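Local coordinates for glycosyl hydrolases family 31 family protein (Aspergillus niger, PDB 6DRU) that hydrolyses the alpha-xylosidic linkages of xyloglucan oligosaccharides, releasing alpha-xylose from the non-reducing terminal glucose, at residues A[281-286]-A[391-396]; A[294-299]-A[381-386]. One frame throughout, in Å; residues are numbered along the deposited sequence.

Contact 1. Residues A[281-286]-A[391-396]. With XYS (alpha-D-xylopyranose), chain N; BGC (beta-D-glucopyranose), chain F.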
ATOM      1  N   MET A 281      -5.324  18.926  47.382  1.00 59.40           N
ATOM      2  CA  MET A 281      -4.330  18.196  46.609  1.00 62.83           C
ATOM      3  C   MET A 281      -3.323  19.177  46.022  1.00 65.85           C
ATOM      4  O   MET A 281      -3.702  20.231  45.505  1.00 62.52           O
ATOM      5  CB  MET A 281      -4.983  17.372  45.492  1.00 64.80           C
ATOM      6  CG  MET A 281      -4.161  16.167  45.057  1.00 64.25           C
ATOM      7  SD  MET A 281      -4.574  15.572  43.407  1.00 70.72           S
ATOM      8  CE  MET A 281      -6.168  14.816  43.693  1.00 62.87           C
ATOM      9  N   ILE A 282      -2.045  18.816  46.109  1.00 64.47           N
ATOM     10  CA  ILE A 282      -0.942  19.600  45.561  1.00 58.65           C
ATOM     11  C   ILE A 282      -0.361  18.821  44.388  1.00 66.79           C
ATOM     12  O   ILE A 282      -0.081  17.622  44.514  1.00 74.63           O
ATOM     13  CB  ILE A 282       0.132  19.859  46.631  1.00 70.60           C
ATOM     14  CG1 ILE A 282      -0.400  20.788  47.728  1.00 58.36           C
ATOM     15  CG2 ILE A 282       1.382  20.453  45.998  1.00 60.74           C
ATOM     16  CD1 ILE A 282      -0.334  22.251  47.405  1.00 61.40           C
ATOM     17  N   VAL A 283      -0.174  19.490  43.251  1.00 58.56           N
ATOM     18  CA  VAL A 283       0.232  18.834  42.011  1.00 59.26           C
ATOM     19  C   VAL A 283       1.632  19.294  41.624  1.00 63.92           C
ATOM     20  O   VAL A 283       1.927  20.495  41.646  1.00 63.46           O
ATOM     21  CB  VAL A 283      -0.768  19.114  40.876  1.00 58.11           C
ATOM     22  CG1 VAL A 283      -0.412  18.302  39.646  1.00 56.77           C
ATOM     23  CG2 VAL A 283      -2.185  18.805  41.330  1.00 57.05           C
ATOM     24  N   ILE A 284       2.487  18.338  41.260  1.00 66.53           N
ATOM     25  CA  ILE A 284       3.825  18.601  40.741  1.00 56.75           C
ATOM     26  C   ILE A 284       3.814  18.325  39.243  1.00 60.38           C
ATOM     27  O   ILE A 284       3.435  17.229  38.812  1.00 59.42           O
ATOM     28  CB  ILE A 284       4.887  17.738  41.446  1.00 60.00           C
ATOM     29  CG1 ILE A 284       4.898  18.023  42.949  1.00 65.28           C
ATOM     30  CG2 ILE A 284       6.264  17.992  40.848  1.00 50.40           C
ATOM     31  CD1 ILE A 284       5.837  17.127  43.729  1.00 52.19           C
ATOM     32  N   ASP A 285       4.237  19.309  38.453  1.00 56.94           N
ATOM     33  CA  ASP A 285       4.116  19.230  37.002  1.00 59.26           C
ATOM     34  C   ASP A 285       5.298  18.457  36.412  1.00 63.39           C
ATOM     35  O   ASP A 285       6.037  17.761  37.114  1.00 60.86           O
ATOM     36  CB  ASP A 285       3.989  20.634  36.413  1.00 51.39           C
ATOM     37  CG  ASP A 285       3.330  20.639  35.043  1.00 64.93           C
ATOM     38  OD1 ASP A 285       3.130  19.546  34.471  1.00 67.11           O
ATOM     39  OD2 ASP A 285       3.017  21.737  34.536  1.00 69.09           O
ATOM     40  N   TYR A 286       5.484  18.575  35.099  1.00 63.09           N
ATOM     41  CA  TYR A 286       6.479  17.801  34.367  1.00 64.30           C
ATOM     42  C   TYR A 286       7.868  18.419  34.532  1.00 61.38           C
ATOM     43  O   TYR A 286       8.082  19.337  35.329  1.00 70.63           O
ATOM     44  CB  TYR A 286       6.072  17.674  32.898  1.00 61.13           C
ATOM     45  CG  TYR A 286       6.142  18.941  32.059  1.00 59.19           C
ATOM     46  CD1 TYR A 286       5.988  20.204  32.620  1.00 62.35           C
ATOM     47  CD2 TYR A 286       6.351  18.864  30.689  1.00 64.92           C
ATOM     48  CE1 TYR A 286       6.049  21.348  31.841  1.00 65.62           C
ATOM     49  CE2 TYR A 286       6.410  19.999  29.903  1.00 61.28           C
ATOM     50  CZ  TYR A 286       6.260  21.238  30.482  1.00 61.18           C
ATOM     51  OH  TYR A 286       6.321  22.369  29.698  1.00 50.33           O
ATOM     52  N   ASN A 391      -1.318   9.866  43.666  1.00 58.42           N
ATOM     53  CA  ASN A 391      -2.154  10.285  42.550  1.00 51.01           C
ATOM     54  C   ASN A 391      -1.242  10.698  41.406  1.00 55.59           C
ATOM     55  O   ASN A 391      -0.167  11.260  41.635  1.00 64.91           O
ATOM     56  CB  ASN A 391      -3.077  11.436  42.957  1.00 59.19           C
ATOM     57  CG  ASN A 391      -3.940  11.090  44.157  1.00 67.44           C
ATOM     58  OD1 ASN A 391      -5.014  10.504  44.018  1.00 65.09           O
ATOM     59  ND2 ASN A 391      -3.466  11.443  45.348  1.00 64.09           N
ATOM     60  N   PHE A 392      -1.655  10.409  40.174  1.00 52.52           N
ATOM     61  CA  PHE A 392      -0.749  10.516  39.038  1.00 54.40           C
ATOM     62  C   PHE A 392      -1.360  11.345  37.919  1.00 57.90           C
ATOM     63  O   PHE A 392      -2.548  11.220  37.608  1.00 59.86           O
ATOM     64  CB  PHE A 392      -0.366   9.129  38.531  1.00 47.24           C
ATOM     65  CG  PHE A 392       0.449   8.347  39.514  1.00 50.95           C
ATOM     66  CD1 PHE A 392       1.799   8.605  39.668  1.00 50.24           C
ATOM     67  CD2 PHE A 392      -0.139   7.377  40.309  1.00 48.61           C
ATOM     68  CE1 PHE A 392       2.555   7.897  40.579  1.00 51.74           C
ATOM     69  CE2 PHE A 392       0.613   6.665  41.227  1.00 55.90           C
ATOM     70  CZ  PHE A 392       1.963   6.926  41.361  1.00 56.30           C
ATOM     71  N   TRP A 393      -0.527  12.184  37.315  1.00 59.96           N
ATOM     72  CA  TRP A 393      -0.915  13.082  36.232  1.00 56.87           C
ATOM     73  C   TRP A 393      -0.319  12.528  34.942  1.00 66.19           C
ATOM     74  O   TRP A 393       0.861  12.742  34.650  1.00 65.28           O
ATOM     75  CB  TRP A 393      -0.429  14.500  36.521  1.00 56.28           C
ATOM     76  CG  TRP A 393      -0.900  15.531  35.550  1.00 58.25           C
ATOM     77  CD1 TRP A 393      -1.770  15.350  34.518  1.00 61.93           C
ATOM     78  CD2 TRP A 393      -0.528  16.915  35.523  1.00 64.55           C
ATOM     79  NE1 TRP A 393      -1.960  16.532  33.849  1.00 58.70           N
ATOM     80  CE2 TRP A 393      -1.210  17.509  34.446  1.00 63.09           C
ATOM     81  CE3 TRP A 393       0.317  17.707  36.307  1.00 59.46           C
ATOM     82  CZ2 TRP A 393      -1.076  18.860  34.130  1.00 66.33           C
ATOM     83  CZ3 TRP A 393       0.449  19.048  35.994  1.00 58.57           C
ATOM     84  CH2 TRP A 393      -0.243  19.610  34.913  1.00 61.99           C
ATOM     85  N   ILE A 394      -1.135  11.804  34.179  1.00 58.69           N
ATOM     86  CA  ILE A 394      -0.676  11.148  32.953  1.00 56.77           C
ATOM     87  C   ILE A 394      -0.942  12.105  31.795  1.00 61.62           C
ATOM     88  O   ILE A 394      -1.986  12.068  31.143  1.00 67.81           O
ATOM     89  CB  ILE A 394      -1.324   9.784  32.757  1.00 56.43           C
ATOM     90  CG1 ILE A 394      -2.777   9.804  33.242  1.00 53.83           C
ATOM     91  CG2 ILE A 394      -0.507   8.754  33.486  1.00 57.12           C
ATOM     92  CD1 ILE A 394      -3.520   8.503  33.017  1.00 54.11           C
ATOM     93  N   ASP A 395       0.035  12.959  31.533  1.00 65.50           N
ATOM     94  CA  ASP A 395      -0.082  14.048  30.582  1.00 66.06           C
ATOM     95  C   ASP A 395       0.525  13.648  29.242  1.00 68.44           C
ATOM     96  O   ASP A 395       1.408  12.789  29.172  1.00 63.78           O
ATOM     97  CB  ASP A 395       0.618  15.289  31.142  1.00 59.72           C
ATOM     98  CG  ASP A 395       0.486  16.498  30.246  1.00 70.14           C
ATOM     99  OD1 ASP A 395       1.490  17.227  30.101  1.00 70.88           O
ATOM    100  OD2 ASP A 395      -0.603  16.705  29.671  1.00 84.34           O
ATOM    101  N   GLN A 396       0.019  14.268  28.173  1.00 65.42           N
ATOM    102  CA  GLN A 396       0.626  14.181  26.842  1.00 62.77           C
ATOM    103  C   GLN A 396       0.650  12.751  26.311  1.00 57.94           C
ATOM    104  O   GLN A 396       1.608  12.328  25.660  1.00 80.05           O
ATOM    105  CB  GLN A 396       2.033  14.781  26.845  1.00 48.05           C
ATOM    106  CG  GLN A 396       2.032  16.287  26.917  1.00 60.46           C
ATOM    107  CD  GLN A 396       2.293  16.925  25.574  1.00 60.77           C
ATOM    108  OE1 GLN A 396       3.254  16.578  24.891  1.00 76.03           O
ATOM    109  NE2 GLN A 396       1.435  17.859  25.183  1.00 70.65           N
TER
HETATM  110  C1  XYS N 834       1.268  19.957  28.847  1.00 74.91           C
HETATM  111  C2  XYS N 834       0.064  19.947  29.760  1.00 72.98           C
HETATM  112  C3  XYS N 834       0.226  21.033  30.800  1.00 72.64           C
HETATM  113  C4  XYS N 834       1.558  20.873  31.500  1.00 71.74           C
HETATM  114  C5  XYS N 834       2.660  20.781  30.468  1.00 73.07           C
HETATM  115  O1  XYS N 834       1.376  21.217  28.229  1.00 64.79           O
HETATM  116  O2  XYS N 834      -1.103  20.173  29.007  1.00 73.96           O
HETATM  117  O3  XYS N 834      -0.817  20.947  31.743  1.00 76.70           O
HETATM  118  O4  XYS N 834       1.786  21.987  32.330  1.00 63.86           O
HETATM  119  O5  XYS N 834       2.426  19.691  29.604  1.00 71.89           O
HETATM  120  C2  BGC F   5       4.258  23.406  22.971  1.00 78.70           C
HETATM  121  C3  BGC F   5       3.645  22.056  22.827  1.00 77.59           C
HETATM  122  C4  BGC F   5       3.997  21.193  24.053  1.00 70.77           C
HETATM  123  C5  BGC F   5       3.664  21.930  25.320  1.00 73.66           C
HETATM  124  C6  BGC F   5       4.136  21.122  26.522  1.00 72.71           C
HETATM  125  C1  BGC F   5       3.789  23.992  24.277  1.00 74.67           C
HETATM  126  O2  BGC F   5       3.861  24.261  21.875  1.00 83.71           O
HETATM  127  O3  BGC F   5       4.125  21.461  21.676  1.00 76.03           O
HETATM  128  O4  BGC F   5       3.261  19.991  24.016  1.00 63.38           O
HETATM  129  O5  BGC F   5       4.310  23.188  25.338  1.00 79.50           O
HETATM  130  O6  BGC F   5       4.207  21.958  27.657  1.00 61.37           O
HETATM  131  O   HOH W   1       2.266  17.480  32.849  1.00 52.99           O
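Part of the xylose pocket of the family 31 active site is built here, where Val283 and Asp285 meet the indole of Trp393. Val283 CG1 lies 3.5 Å from Trp393 CE3, the two side chains crossing at about a right angle. The Asp285 carboxylate comes to the six-membered end of the indole, its plane only 20° from that of the ring. With its CG anti to the backbone N (chi1 -157°), Asp285 sends OD2 to the sugar, where it accepts a 2.5 Å hydrogen bond from XYS O4. Strands 281-284 and 391-394 belong to the TIM barrel; their short axes run in the same general sense, 42° apart, with strand 319-328 pairing with both. Trp393 projects toward 281-286, and XYS O3 sits at the edge of its indole, 3.2 Å from Trp393 CZ2. Over one face of the indole a water donates to Asp285 OD1 and to Asp395 OD1, joining the two loop carboxylates. Asp395, an active-site residue, has OD1 3.0 Å from XYS C1, a position consistent with the nucleophile of a retaining family 31 enzyme; the proton donor Asp487 also hydrogen-bonds the xylose. Tyr286 lays its ring face against XYS C5, while Tyr286 OH accepts a 3.0 Å hydrogen bond from BGC O6.

Contact 2. Residues A[294-299]-A[381-386]. With NAG (2-acetamido-2-deoxy-beta-D-glucopyranose), chain D.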
ATOM      1  N   ASP A 294      12.768   7.968  32.978  1.00 59.54           N
ATOM      2  CA  ASP A 294      13.203   7.568  34.313  1.00 64.46           C
ATOM      3  C   ASP A 294      12.011   7.315  35.227  1.00 65.89           C
ATOM      4  O   ASP A 294      12.051   6.411  36.070  1.00 64.68           O
ATOM      5  CB  ASP A 294      14.123   8.634  34.906  1.00 62.62           C
ATOM      6  CG  ASP A 294      15.528   8.576  34.335  1.00 64.24           C
ATOM      7  OD1 ASP A 294      15.784   7.717  33.464  1.00 62.63           O
ATOM      8  OD2 ASP A 294      16.378   9.389  34.757  1.00 64.89           O
ATOM      9  N   TRP A 295      10.947   8.102  35.074  1.00 65.21           N
ATOM     10  CA  TRP A 295       9.721   7.955  35.856  1.00 61.98           C
ATOM     11  C   TRP A 295      10.026   7.983  37.352  1.00 61.78           C
ATOM     12  O   TRP A 295       9.701   7.067  38.110  1.00 60.36           O
ATOM     13  CB  TRP A 295       8.971   6.688  35.444  1.00 53.57           C
ATOM     14  CG  TRP A 295       8.461   6.785  34.043  1.00 59.66           C
ATOM     15  CD1 TRP A 295       7.894   7.880  33.457  1.00 59.32           C
ATOM     16  CD2 TRP A 295       8.509   5.771  33.034  1.00 57.68           C
ATOM     17  NE1 TRP A 295       7.565   7.603  32.154  1.00 62.40           N
ATOM     18  CE2 TRP A 295       7.934   6.315  31.868  1.00 56.61           C
ATOM     19  CE3 TRP A 295       8.971   4.452  33.006  1.00 52.67           C
ATOM     20  CZ2 TRP A 295       7.811   5.587  30.688  1.00 47.26           C
ATOM     21  CZ3 TRP A 295       8.847   3.733  31.833  1.00 51.68           C
ATOM     22  CH2 TRP A 295       8.272   4.301  30.691  1.00 48.95           C
ATOM     23  N   ALA A 296      10.670   9.074  37.756  1.00 64.22           N
ATOM     24  CA  ALA A 296      11.056   9.337  39.133  1.00 57.11           C
ATOM     25  C   ALA A 296      11.495  10.789  39.228  1.00 56.48           C
ATOM     26  O   ALA A 296      12.026  11.351  38.265  1.00 62.18           O
ATOM     27  CB  ALA A 296      12.186   8.408  39.593  1.00 53.89           C
ATOM     28  N   LEU A 297      11.266  11.387  40.390  1.00 55.21           N
ATOM     29  CA  LEU A 297      11.681  12.764  40.605  1.00 63.90           C
ATOM     30  C   LEU A 297      13.200  12.855  40.655  1.00 61.16           C
ATOM     31  O   LEU A 297      13.870  12.004  41.247  1.00 53.16           O
ATOM     32  CB  LEU A 297      11.069  13.307  41.896  1.00 56.95           C
ATOM     33  CG  LEU A 297       9.542  13.400  41.887  1.00 59.32           C
ATOM     34  CD1 LEU A 297       9.003  13.703  43.277  1.00 64.16           C
ATOM     35  CD2 LEU A 297       9.082  14.448  40.889  1.00 56.19           C
ATOM     36  N   ASP A 298      13.742  13.886  40.016  1.00 61.93           N
ATOM     37  CA  ASP A 298      15.179  14.118  40.022  1.00 62.94           C
ATOM     38  C   ASP A 298      15.657  14.322  41.456  1.00 63.84           C
ATOM     39  O   ASP A 298      15.237  15.291  42.109  1.00 71.33           O
ATOM     40  CB  ASP A 298      15.521  15.334  39.160  1.00 66.76           C
ATOM     41  CG  ASP A 298      17.020  15.565  39.025  1.00 72.93           C
ATOM     42  OD1 ASP A 298      17.812  14.722  39.500  1.00 62.88           O
ATOM     43  OD2 ASP A 298      17.408  16.596  38.431  1.00 68.65           O
ATOM     44  N   PRO A 299      16.514  13.447  41.985  1.00 60.28           N
ATOM     45  CA  PRO A 299      16.953  13.603  43.380  1.00 61.74           C
ATOM     46  C   PRO A 299      17.726  14.881  43.639  1.00 64.31           C
ATOM     47  O   PRO A 299      17.774  15.332  44.790  1.00 67.72           O
ATOM     48  CB  PRO A 299      17.831  12.366  43.613  1.00 56.39           C
ATOM     49  CG  PRO A 299      17.417  11.393  42.557  1.00 52.89           C
ATOM     50  CD  PRO A 299      17.056  12.226  41.370  1.00 58.25           C
ATOM     51  N   LYS A 381       5.151   2.995  41.425  1.00 70.70           N
ATOM     52  CA  LYS A 381       4.941   2.543  42.797  1.00 72.80           C
ATOM     53  C   LYS A 381       6.220   2.639  43.615  1.00 70.98           C
ATOM     54  O   LYS A 381       6.167   2.926  44.816  1.00 70.97           O
ATOM     55  CB  LYS A 381       4.412   1.108  42.809  1.00 57.25           C
ATOM     56  CG  LYS A 381       4.359   0.485  44.193  1.00 65.08           C
ATOM     57  CD  LYS A 381       3.976  -0.983  44.133  1.00 83.40           C
ATOM     58  CE  LYS A 381       3.630  -1.524  45.517  1.00 88.36           C
ATOM     59  NZ  LYS A 381       3.267  -0.438  46.471  1.00 76.95           N
ATOM     60  N   LYS A 382       7.372   2.432  42.979  1.00 65.35           N
ATOM     61  CA  LYS A 382       8.638   2.490  43.700  1.00 72.68           C
ATOM     62  C   LYS A 382       9.003   3.920  44.082  1.00 70.79           C
ATOM     63  O   LYS A 382       9.434   4.174  45.213  1.00 71.11           O
ATOM     64  CB  LYS A 382       9.742   1.877  42.840  1.00 81.79           C
ATOM     65  CG  LYS A 382      11.131   1.948  43.443  1.00 85.69           C
ATOM     66  CD  LYS A 382      12.184   1.535  42.423  1.00 87.55           C
ATOM     67  CE  LYS A 382      11.784   0.263  41.689  1.00 94.93           C
ATOM     68  NZ  LYS A 382      12.714  -0.058  40.567  1.00 91.20           N
ATOM     69  N   ASN A 383       8.827   4.866  43.162  1.00 63.87           N
ATOM     70  CA  ASN A 383       9.327   6.222  43.340  1.00 63.75           C
ATOM     71  C   ASN A 383       8.259   7.227  43.749  1.00 68.95           C
ATOM     72  O   ASN A 383       8.608   8.346  44.139  1.00 66.11           O
ATOM     73  CB  ASN A 383      10.004   6.699  42.052  1.00 58.58           C
ATOM     74  CG  ASN A 383      11.116   5.775  41.611  1.00 64.42           C
ATOM     75  OD1 ASN A 383      11.120   5.281  40.483  1.00 72.24           O
ATOM     76  ND2 ASN A 383      12.067   5.527  42.503  1.00 67.12           N
ATOM     77  N   TYR A 384       6.978   6.870  43.669  1.00 62.86           N
ATOM     78  CA  TYR A 384       5.924   7.816  44.012  1.00 55.36           C
ATOM     79  C   TYR A 384       4.943   7.224  45.017  1.00 68.40           C
ATOM     80  O   TYR A 384       4.815   7.732  46.135  1.00 67.05           O
ATOM     81  CB  TYR A 384       5.175   8.261  42.754  1.00 54.49           C
ATOM     82  CG  TYR A 384       6.003   9.064  41.775  1.00 58.95           C
ATOM     83  CD1 TYR A 384       6.154  10.437  41.924  1.00 58.43           C
ATOM     84  CD2 TYR A 384       6.626   8.450  40.696  1.00 60.44           C
ATOM     85  CE1 TYR A 384       6.907  11.175  41.030  1.00 46.40           C
ATOM     86  CE2 TYR A 384       7.380   9.181  39.796  1.00 62.92           C
ATOM     87  CZ  TYR A 384       7.516  10.544  39.968  1.00 62.54           C
ATOM     88  OH  TYR A 384       8.264  11.279  39.078  1.00 62.35           O
ATOM     89  N   TYR A 385       4.245   6.155  44.620  1.00 66.23           N
ATOM     90  CA  TYR A 385       3.151   5.625  45.431  1.00 62.12           C
ATOM     91  C   TYR A 385       3.631   5.205  46.815  1.00 60.57           C
ATOM     92  O   TYR A 385       2.994   5.518  47.827  1.00 66.58           O
ATOM     93  CB  TYR A 385       2.488   4.449  44.712  1.00 63.00           C
ATOM     94  CG  TYR A 385       1.137   4.061  45.272  1.00 58.99           C
ATOM     95  CD1 TYR A 385       1.031   3.155  46.321  1.00 52.19           C
ATOM     96  CD2 TYR A 385      -0.034   4.589  44.744  1.00 59.07           C
ATOM     97  CE1 TYR A 385      -0.203   2.795  46.832  1.00 59.57           C
ATOM     98  CE2 TYR A 385      -1.273   4.233  45.248  1.00 62.51           C
ATOM     99  CZ  TYR A 385      -1.351   3.336  46.293  1.00 64.06           C
ATOM    100  OH  TYR A 385      -2.582   2.979  46.798  1.00 67.38           O
ATOM    101  N   ASP A 386       4.756   4.494  46.881  1.00 63.49           N
ATOM    102  CA  ASP A 386       5.327   4.082  48.157  1.00 63.04           C
ATOM    103  C   ASP A 386       6.059   5.209  48.869  1.00 61.03           C
ATOM    104  O   ASP A 386       6.744   4.955  49.866  1.00 67.28           O
ATOM    105  CB  ASP A 386       6.280   2.900  47.958  1.00 75.11           C
ATOM    106  CG  ASP A 386       5.553   1.611  47.632  1.00 76.96           C
ATOM    107  OD1 ASP A 386       4.303   1.620  47.617  1.00 73.62           O
ATOM    108  OD2 ASP A 386       6.232   0.591  47.394  1.00 86.86           O
TER
HETATM  109  C1  NAG D   2      16.875  21.120  34.231  1.00 66.93           C
HETATM  110  C2  NAG D   2      17.750  20.713  35.396  1.00 69.58           C
HETATM  111  C3  NAG D   2      17.405  21.452  36.635  1.00 75.09           C
HETATM  112  C4  NAG D   2      17.384  22.939  36.363  1.00 69.88           C
HETATM  113  C5  NAG D   2      16.404  23.206  35.243  1.00 77.19           C
HETATM  114  C6  NAG D   2      16.327  24.687  34.945  1.00 78.22           C
HETATM  115  C7  NAG D   2      18.609  18.405  35.199  1.00 66.43           C
HETATM  116  C8  NAG D   2      18.441  16.926  35.468  1.00 62.87           C
HETATM  117  N2  NAG D   2      17.613  19.319  35.634  1.00 73.38           N
HETATM  118  O3  NAG D   2      18.321  21.103  37.647  1.00 72.76           O
HETATM  119  O4  NAG D   2      16.999  23.642  37.521  1.00 70.08           O
HETATM  120  O5  NAG D   2      16.846  22.519  34.097  1.00 74.30           O
HETATM  121  O6  NAG D   2      16.242  24.881  33.550  1.00 88.55           O
HETATM  122  O7  NAG D   2      19.593  18.810  34.614  1.00 61.32           O
HETATM  123  O   HOH W   2      10.513  10.003  42.507  1.00 71.28           O
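Leu297 and Tyr384 make the apolar side-chain contact of a junction in the TIM-barrel domain, where the long loop that follows strand 281-284 lies against the last turn of helix 370-385. Leu297 CG is 3.6 Å from Tyr384 CE1, and its CD2 methyl reaches the same side of the phenol. The opposite rim of the ring meets the backbone instead: Trp295 O stands at the edge, near the ring plane, 3.6 Å from Tyr384 CE2. Tyr384 thus lies alongside the chain from Trp295 to Leu297, its CG anti to its own carbonyl carbon (chi1 -66°), and OH ends beside the Ala296-Leu297 peptide. Nearer the surface, Ala296 CB packs 3.7 Å from Asn383 CB. A bridging water joins the two backbones, accepting from Leu297 N at 2.6 Å and donating to Asn383 O; it sits off-centre over one face of the Tyr384 ring.

In the next shell, the Trp295 indole turns from 381-386 to pack on Phe375, Leu376 and Met379 earlier in the same helix, while its NE1 hydrogen-bonds Trp325 O. Asp294, within the loop, hydrogen-bonds His291, Ser332 and the backbone N of Val333, and Asp298 holds Arg300 in a salt bridge. The helix itself finishes in a wider pi-type turn, with Asp386 N bonded to Lys381 O at 3.0 Å. Across that turn Lys381 NZ forms a salt bridge with Asp386, meeting the syn lone pair of OD1 at 2.6 Å.

Overall arrangement
After the N-terminal beta-rich region the chain runs through strand 252-254 and helix 262-274 to strand 281-284, the first half of contact 1, and soon afterwards gives the loop segment 294-299 to contact 2. It then passes through helix 305-316 and strand 319-328 before reaching helix 370-385, whose end closes the shorter loop of contact 2. After a short turn, strand 391-394 closes the wider loop of contact 1, so contact 2 is nested inside contact 1. Contact 1 joins two non-adjacent barrel strands through side chains at the sugar site; contact 2 fastens a loop to an outer helix. Their centres are about 13 Å apart, and they touch where Phe392 CE1 packs 3.4 Å from Tyr384 CB.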